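Local coordinates for protein WipB (Legionella pneumophila, PDB 5NNY) that acts as a Ser/Thr phosphatase that is translocated into the host and targets its lysosomal nutrient-sensing machinery, here represented by its phosphatase domain, at residues Asp5-Asp10 / Lys205-Ala210; Leu17-Leu22 / Gly26-Ser31. All coordinates share one frame; numbering follows the deposited sequence.

Overall arrangement
The first segment of contact 1 packs on the helix of contact 2, mainly through M8. Contact 1 brings strand 6-8 close to strand 203-208, and contact 2 folds the end of helix 15-24 onto the chain that follows it. Their centres lie about 18 Å apart. Strand 6-8 runs on through a loop into helix 15-24. M8 CE lies 3.5 Å from both F18 CE1 and I21 CG2, and M8 CE is 4.0 Å from L22 CD2. I6 CG2 adds a looser touch on I21 CG2. The D10-H209 end of contact 1 probably belongs to the active site, as in related phosphoesterases. Contact 2 is buried, though centred about 18 Å from the chain centre.

Contact 1: Asp5-Asp10 / Lys205-Ala210; sequences DISMGD and KVFSHA
F207 meets S7 where two strands face each other. The F207 side chain points toward segment 5-10. S7 OG approaches the ring obliquely, 3.4 Å from F207 CE2. R92 of strand 90-93 touches both side chains, and I305 packs on F207. Strands 6-8 and 203-208 run in nearly the same direction here, 12° apart, but are not neighbours in the sheet. Strand 6-8 bonds to 90-93, while 203-208 pairs with 190-198. The CA atoms of S7 and F207 lie 9.1 Å apart.

Beyond S208, which leans on H306, comes H209. This is the arrangement of the calcineurin-like phosphoesterase fold, in which loops at strand ends carry metal-site aspartates and histidines. G9 and D10 begin a sequence that fits the Gly-Asp-X-His motif of this family, so D10 is probably an active-site residue. H209 probably is too, from its place in the loop after strand 203-208, as in related phosphatases.

The H209 imidazole is swung toward D10 by a first torsion anti to N (chi1 167°). D10 OD1 sits at the ring edge, close to its plane, 3.1 Å from H209 CE1. The carboxylate is turned 64° from the ring. H209 ND1 is hydrogen-bonded to the backbone oxygen of I94, which helps set the rotation of the ring. The carboxylate of D96 also lies close to D10 OD1, a gathering of acidic groups consistent with a metal site.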
ATOM      1  N   ASP A   5     -18.649   1.243  -2.789  1.00 46.37           N
ATOM      2  CA  ASP A   5     -17.215   1.456  -2.647  1.00 40.47           C
ATOM      3  C   ASP A   5     -16.460   0.422  -3.474  1.00 42.33           C
ATOM      4  O   ASP A   5     -16.896  -0.720  -3.628  1.00 46.21           O
ATOM      5  CB  ASP A   5     -16.789   1.350  -1.176  1.00 40.88           C
ATOM      6  CG  ASP A   5     -17.302   2.498  -0.301  1.00 47.87           C
ATOM      7  OD1 ASP A   5     -17.546   3.609  -0.817  1.00 47.56           O
ATOM      8  OD2 ASP A   5     -17.434   2.289   0.928  1.00 54.15           O
ATOM      9  N   ILE A   6     -15.321   0.834  -4.022  1.00 36.42           N
ATOM     10  CA  ILE A   6     -14.396  -0.079  -4.680  1.00 40.38           C
ATOM     11  C   ILE A   6     -13.458  -0.590  -3.609  1.00 36.20           C
ATOM     12  O   ILE A   6     -12.823   0.204  -2.907  1.00 33.85           O
ATOM     13  CB  ILE A   6     -13.592   0.611  -5.798  1.00 45.77           C
ATOM     14  CG1 ILE A   6     -14.474   1.496  -6.654  1.00 49.59           C
ATOM     15  CG2 ILE A   6     -12.895  -0.425  -6.683  1.00 45.99           C
ATOM     16  CD1 ILE A   6     -15.624   0.768  -7.251  1.00 49.72           C
ATOM     17  N   SER A   7     -13.393  -1.902  -3.454  1.00 32.32           N
ATOM     18  CA  SER A   7     -12.377  -2.524  -2.625  1.00 30.33           C
ATOM     19  C   SER A   7     -11.554  -3.426  -3.522  1.00 33.52           C
ATOM     20  O   SER A   7     -12.094  -4.367  -4.116  1.00 33.79           O
ATOM     21  CB  SER A   7     -13.003  -3.313  -1.478  1.00 38.35           C
ATOM     22  OG  SER A   7     -13.635  -2.419  -0.577  1.00 45.96           O
ATOM     23  N   MET A   8     -10.255  -3.134  -3.624  1.00 24.38           N
ATOM     24  CA  MET A   8      -9.340  -3.897  -4.452  1.00 19.87           C
ATOM     25  C   MET A   8      -8.611  -4.927  -3.611  1.00 25.72           C
ATOM     26  O   MET A   8      -8.169  -4.626  -2.500  1.00 24.62           O
ATOM     27  CB  MET A   8      -8.310  -2.976  -5.106  1.00 16.39           C
ATOM     28  CG  MET A   8      -8.915  -1.890  -5.938  1.00 29.93           C
ATOM     29  SD  MET A   8      -7.671  -1.262  -7.058  1.00 28.79           S
ATOM     30  CE  MET A   8      -8.630   0.007  -7.898  1.00 26.50           C
ATOM     31  N   GLY A   9      -8.459  -6.128  -4.158  1.00 21.10           N
ATOM     32  CA  GLY A   9      -7.660  -7.138  -3.517  1.00 22.31           C
ATOM     33  C   GLY A   9      -6.181  -6.792  -3.556  1.00 24.23           C
ATOM     34  O   GLY A   9      -5.768  -5.685  -3.896  1.00 28.08           O
ATOM     35  N   ASP A  10      -5.369  -7.774  -3.174  1.00 22.30           N
ATOM     36  CA  ASP A  10      -3.920  -7.581  -3.185  1.00 19.73           C
ATOM     37  C   ASP A  10      -3.440  -7.493  -4.626  1.00 18.55           C
ATOM     38  O   ASP A  10      -3.534  -8.464  -5.380  1.00 22.57           O
ATOM     39  CB  ASP A  10      -3.223  -8.710  -2.437  1.00 24.56           C
ATOM     40  CG  ASP A  10      -3.356  -8.572  -0.931  1.00 28.19           C
ATOM     41  OD1 ASP A  10      -3.100  -7.469  -0.395  1.00 23.60           O
ATOM     42  OD2 ASP A  10      -3.744  -9.571  -0.279  1.00 32.27           O
ATOM     43  N   LYS A 205     -18.510  -2.376   8.740  1.00 18.59           N
ATOM     44  CA  LYS A 205     -17.590  -3.247   8.024  1.00 18.63           C
ATOM     45  C   LYS A 205     -16.192  -2.690   8.259  1.00 19.64           C
ATOM     46  O   LYS A 205     -15.940  -1.526   7.942  1.00 26.15           O
ATOM     47  CB  LYS A 205     -17.883  -3.283   6.525  1.00 21.24           C
ATOM     48  CG  LYS A 205     -19.283  -3.709   6.142  1.00 30.15           C
ATOM     49  CD  LYS A 205     -19.415  -3.806   4.622  1.00 40.51           C
ATOM     50  CE  LYS A 205     -20.849  -3.528   4.181  1.00 48.45           C
ATOM     51  NZ  LYS A 205     -21.082  -3.918   2.757  1.00 50.89           N
ATOM     52  N   VAL A 206     -15.297  -3.504   8.813  1.00 24.61           N
ATOM     53  CA  VAL A 206     -13.921  -3.092   9.104  1.00 18.09           C
ATOM     54  C   VAL A 206     -13.010  -3.691   8.040  1.00 23.05           C
ATOM     55  O   VAL A 206     -13.087  -4.894   7.758  1.00 16.65           O
ATOM     56  CB  VAL A 206     -13.487  -3.513  10.521  1.00 19.92           C
ATOM     57  CG1 VAL A 206     -11.972  -3.361  10.706  1.00 20.43           C
ATOM     58  CG2 VAL A 206     -14.224  -2.658  11.556  1.00 19.67           C
ATOM     59  N   PHE A 207     -12.163  -2.851   7.441  1.00 18.30           N
ATOM     60  CA  PHE A 207     -11.224  -3.253   6.398  1.00 15.79           C
ATOM     61  C   PHE A 207      -9.807  -3.237   6.946  1.00 15.96           C
ATOM     62  O   PHE A 207      -9.419  -2.324   7.676  1.00 19.94           O
ATOM     63  CB  PHE A 207     -11.292  -2.335   5.168  1.00 17.04           C
ATOM     64  CG  PHE A 207     -12.631  -2.352   4.456  1.00 22.32           C
ATOM     65  CD1 PHE A 207     -13.644  -1.495   4.839  1.00 26.23           C
ATOM     66  CD2 PHE A 207     -12.854  -3.215   3.396  1.00 23.71           C
ATOM     67  CE1 PHE A 207     -14.872  -1.502   4.181  1.00 23.55           C
ATOM     68  CE2 PHE A 207     -14.074  -3.231   2.731  1.00 28.80           C
ATOM     69  CZ  PHE A 207     -15.083  -2.376   3.125  1.00 26.09           C
ATOM     70  N   SER A 208      -9.043  -4.255   6.582  1.00 16.72           N
ATOM     71  CA  SER A 208      -7.649  -4.338   6.981  1.00 15.53           C
ATOM     72  C   SER A 208      -6.956  -5.174   5.926  1.00 18.42           C
ATOM     73  O   SER A 208      -7.606  -5.871   5.149  1.00 19.73           O
ATOM     74  CB  SER A 208      -7.483  -4.953   8.375  1.00 16.17           C
ATOM     75  OG  SER A 208      -8.002  -6.278   8.413  1.00 21.35           O
ATOM     76  N   HIS A 209      -5.625  -5.065   5.876  1.00 19.29           N
ATOM     77  CA  HIS A 209      -4.888  -5.876   4.916  1.00 15.30           C
ATOM     78  C   HIS A 209      -4.993  -7.369   5.240  1.00 18.21           C
ATOM     79  O   HIS A 209      -5.133  -8.203   4.331  1.00 20.40           O
ATOM     80  CB  HIS A 209      -3.418  -5.437   4.875  1.00 15.27           C
ATOM     81  CG  HIS A 209      -2.543  -6.404   4.146  1.00 17.39           C
ATOM     82  ND1 HIS A 209      -2.621  -6.592   2.782  1.00 19.10           N
ATOM     83  CD2 HIS A 209      -1.599  -7.260   4.590  1.00 18.11           C
ATOM     84  CE1 HIS A 209      -1.742  -7.508   2.414  1.00 18.47           C
ATOM     85  NE2 HIS A 209      -1.109  -7.927   3.492  1.00 20.49           N
ATOM     86  N   ALA A 210      -4.942  -7.726   6.522  1.00 18.24           N
ATOM     87  CA  ALA A 210      -4.899  -9.112   6.972  1.00 16.71           C
ATOM     88  C   ALA A 210      -5.970  -9.339   8.029  1.00 20.46           C
ATOM     89  O   ALA A 210      -6.602  -8.399   8.509  1.00 15.46           O
ATOM     90  CB  ALA A 210      -3.515  -9.472   7.545  1.00 17.06           C
TER

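Contact 2: Leu17-Leu22 / Gly26-Ser31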
ATOM      1  N   LEU A  17      -3.163  -4.488 -13.763  1.00 17.55           N
ATOM      2  CA  LEU A  17      -4.344  -4.884 -13.006  1.00 20.27           C
ATOM      3  C   LEU A  17      -4.988  -3.678 -12.339  1.00 19.65           C
ATOM      4  O   LEU A  17      -6.208  -3.489 -12.438  1.00 19.87           O
ATOM      5  CB  LEU A  17      -3.957  -5.943 -11.970  1.00 14.99           C
ATOM      6  CG  LEU A  17      -5.009  -6.380 -10.948  1.00 19.26           C
ATOM      7  CD1 LEU A  17      -6.292  -6.924 -11.596  1.00 20.45           C
ATOM      8  CD2 LEU A  17      -4.404  -7.399  -9.991  1.00 20.42           C
ATOM      9  N   PHE A  18      -4.173  -2.837 -11.681  1.00 19.34           N
ATOM     10  CA  PHE A  18      -4.654  -1.582 -11.096  1.00 16.56           C
ATOM     11  C   PHE A  18      -5.362  -0.720 -12.140  1.00 21.82           C
ATOM     12  O   PHE A  18      -6.484  -0.252 -11.914  1.00 18.59           O
ATOM     13  CB  PHE A  18      -3.483  -0.822 -10.465  1.00 20.73           C
ATOM     14  CG  PHE A  18      -3.889   0.312  -9.543  1.00 18.95           C
ATOM     15  CD1 PHE A  18      -5.075   0.275  -8.828  1.00 21.34           C
ATOM     16  CD2 PHE A  18      -3.070   1.415  -9.394  1.00 20.93           C
ATOM     17  CE1 PHE A  18      -5.419   1.328  -7.982  1.00 20.88           C
ATOM     18  CE2 PHE A  18      -3.410   2.463  -8.554  1.00 25.06           C
ATOM     19  CZ  PHE A  18      -4.595   2.422  -7.846  1.00 19.93           C
ATOM     20  N   LEU A  19      -4.719  -0.497 -13.291  1.00 18.71           N
ATOM     21  CA  LEU A  19      -5.363   0.247 -14.370  1.00 21.40           C
ATOM     22  C   LEU A  19      -6.690  -0.386 -14.776  1.00 23.64           C
ATOM     23  O   LEU A  19      -7.688   0.320 -14.964  1.00 18.20           O
ATOM     24  CB  LEU A  19      -4.432   0.324 -15.586  1.00 17.26           C
ATOM     25  CG  LEU A  19      -4.966   1.255 -16.690  1.00 22.35           C
ATOM     26  CD1 LEU A  19      -4.621   2.688 -16.364  1.00 23.04           C
ATOM     27  CD2 LEU A  19      -4.393   0.902 -18.050  1.00 16.99           C
ATOM     28  N   ASN A  20      -6.713  -1.707 -14.951  1.00 19.42           N
ATOM     29  CA  ASN A  20      -7.924  -2.380 -15.413  1.00 20.07           C
ATOM     30  C   ASN A  20      -9.091  -2.123 -14.468  1.00 21.43           C
ATOM     31  O   ASN A  20     -10.202  -1.785 -14.908  1.00 22.57           O
ATOM     32  CB  ASN A  20      -7.660  -3.878 -15.550  1.00 20.68           C
ATOM     33  CG  ASN A  20      -8.608  -4.549 -16.519  1.00 24.00           C
ATOM     34  OD1 ASN A  20      -9.050  -3.945 -17.504  1.00 31.79           O
ATOM     35  ND2 ASN A  20      -8.911  -5.815 -16.260  1.00 20.38           N
ATOM     36  N   ILE A  21      -8.855  -2.265 -13.163  1.00 19.04           N
ATOM     37  CA  ILE A  21      -9.931  -2.066 -12.200  1.00 17.47           C
ATOM     38  C   ILE A  21     -10.412  -0.622 -12.235  1.00 21.91           C
ATOM     39  O   ILE A  21     -11.625  -0.357 -12.251  1.00 22.23           O
ATOM     40  CB  ILE A  21      -9.475  -2.487 -10.792  1.00 20.87           C
ATOM     41  CG1 ILE A  21      -9.106  -3.970 -10.768  1.00 26.19           C
ATOM     42  CG2 ILE A  21     -10.574  -2.227  -9.770  1.00 18.91           C
ATOM     43  CD1 ILE A  21      -8.331  -4.373  -9.508  1.00 26.01           C
ATOM     44  N   LEU A  22      -9.474   0.331 -12.291  1.00 21.65           N
ATOM     45  CA  LEU A  22      -9.832   1.745 -12.339  1.00 23.05           C
ATOM     46  C   LEU A  22     -10.688   2.064 -13.562  1.00 22.06           C
ATOM     47  O   LEU A  22     -11.596   2.892 -13.481  1.00 20.81           O
ATOM     48  CB  LEU A  22      -8.565   2.606 -12.328  1.00 18.63           C
ATOM     49  CG  LEU A  22      -7.779   2.642 -11.025  1.00 22.34           C
ATOM     50  CD1 LEU A  22      -6.397   3.231 -11.260  1.00 21.57           C
ATOM     51  CD2 LEU A  22      -8.541   3.459  -9.977  1.00 19.41           C
ATOM     52  N   GLY A  26     -15.157   2.677 -13.523  1.00 22.24           N
ATOM     53  CA  GLY A  26     -15.541   4.040 -13.820  1.00 25.40           C
ATOM     54  C   GLY A  26     -14.815   5.113 -13.046  1.00 29.15           C
ATOM     55  O   GLY A  26     -15.359   6.207 -12.859  1.00 24.51           O
ATOM     56  N   ILE A  27     -13.591   4.842 -12.587  1.00 24.97           N
ATOM     57  CA  ILE A  27     -12.812   5.909 -11.971  1.00 28.70           C
ATOM     58  C   ILE A  27     -12.073   6.725 -13.025  1.00 20.47           C
ATOM     59  O   ILE A  27     -11.940   7.946 -12.893  1.00 21.81           O
ATOM     60  CB  ILE A  27     -11.831   5.343 -10.931  1.00 27.00           C
ATOM     61  CG1 ILE A  27     -12.564   4.451  -9.936  1.00 26.55           C
ATOM     62  CG2 ILE A  27     -11.104   6.495 -10.225  1.00 19.59           C
ATOM     63  CD1 ILE A  27     -13.516   5.228  -9.068  1.00 31.85           C
ATOM     64  N   ILE A  28     -11.516   6.073 -14.051  1.00 21.74           N
ATOM     65  CA  ILE A  28     -10.683   6.772 -15.023  1.00 21.59           C
ATOM     66  C   ILE A  28     -11.148   6.447 -16.429  1.00 21.85           C
ATOM     67  O   ILE A  28     -11.717   5.387 -16.700  1.00 30.00           O
ATOM     68  CB  ILE A  28      -9.177   6.432 -14.906  1.00 20.50           C
ATOM     69  CG1 ILE A  28      -8.947   4.970 -15.257  1.00 19.71           C
ATOM     70  CG2 ILE A  28      -8.644   6.773 -13.525  1.00 18.77           C
ATOM     71  CD1 ILE A  28      -7.474   4.552 -15.197  1.00 26.57           C
ATOM     72  N   ALA A  29     -10.858   7.377 -17.330  1.00 21.60           N
ATOM     73  CA  ALA A  29     -11.027   7.184 -18.762  1.00 21.15           C
ATOM     74  C   ALA A  29      -9.666   7.207 -19.439  1.00 19.34           C
ATOM     75  O   ALA A  29      -8.808   8.035 -19.121  1.00 22.87           O
ATOM     76  CB  ALA A  29     -11.938   8.252 -19.369  1.00 25.54           C
ATOM     77  N   ILE A  30      -9.472   6.269 -20.356  1.00 21.67           N
ATOM     78  CA  ILE A  30      -8.243   6.143 -21.134  1.00 20.61           C
ATOM     79  C   ILE A  30      -8.654   5.520 -22.451  1.00 20.69           C
ATOM     80  O   ILE A  30      -9.515   4.640 -22.483  1.00 27.05           O
ATOM     81  CB  ILE A  30      -7.172   5.295 -20.395  1.00 20.00           C
ATOM     82  CG1 ILE A  30      -5.823   5.301 -21.132  1.00 16.43           C
ATOM     83  CG2 ILE A  30      -7.634   3.850 -20.242  1.00 18.52           C
ATOM     84  CD1 ILE A  30      -4.752   4.410 -20.442  1.00 20.36           C
ATOM     85  N   SER A  31      -8.075   5.996 -23.537  1.00 21.95           N
ATOM     86  CA  SER A  31      -8.451   5.484 -24.836  1.00 25.92           C
ATOM     87  C   SER A  31      -8.032   4.025 -24.979  1.00 22.71           C
ATOM     88  O   SER A  31      -7.095   3.565 -24.315  1.00 25.17           O
ATOM     89  CB  SER A  31      -7.832   6.319 -25.954  1.00 23.85           C
ATOM     90  OG  SER A  31      -6.414   6.179 -26.019  1.00 23.42           O
TER
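A Schellman motif ends helix 15-24 and turns the chain into segment 26-31. G26, with positive phi, is its C' residue. L22 O is the shared acceptor. I27 N bonds to L22 O at 2.9 Å, almost in line with the carbonyl bond (C=O...N angle 166°). I28 N adds a second bond to L22 O at 3.2 Å, from well above the carbonyl plane. Two donors thus hold this helix-end carbonyl.

The rest is apolar. I28 turns back to the helix, and its CD1 rests against L19 and L22. Its CG1 lies between the backbone N and the carbonyl carbon (chi1 66°). I28 CD1 is 3.6 Å from L22 CB and 3.6 Å from L19 CD1. The L19 and I28 side chains cross at about a right angle. The other branch, L19 CD2, reaches I30 CD1 more loosely, at 4.3 Å. L22 CD2 lies 3.9 Å from I27 CB, while L22 CD1 sits over the centre of the F18 ring, 3.8 Å above its plane.

Helix 32-42 borders L19 and I30 through Y35. Helix 105-117 packs on F18 and I27, and strand 28-29 pairs antiparallel with strand 83-84.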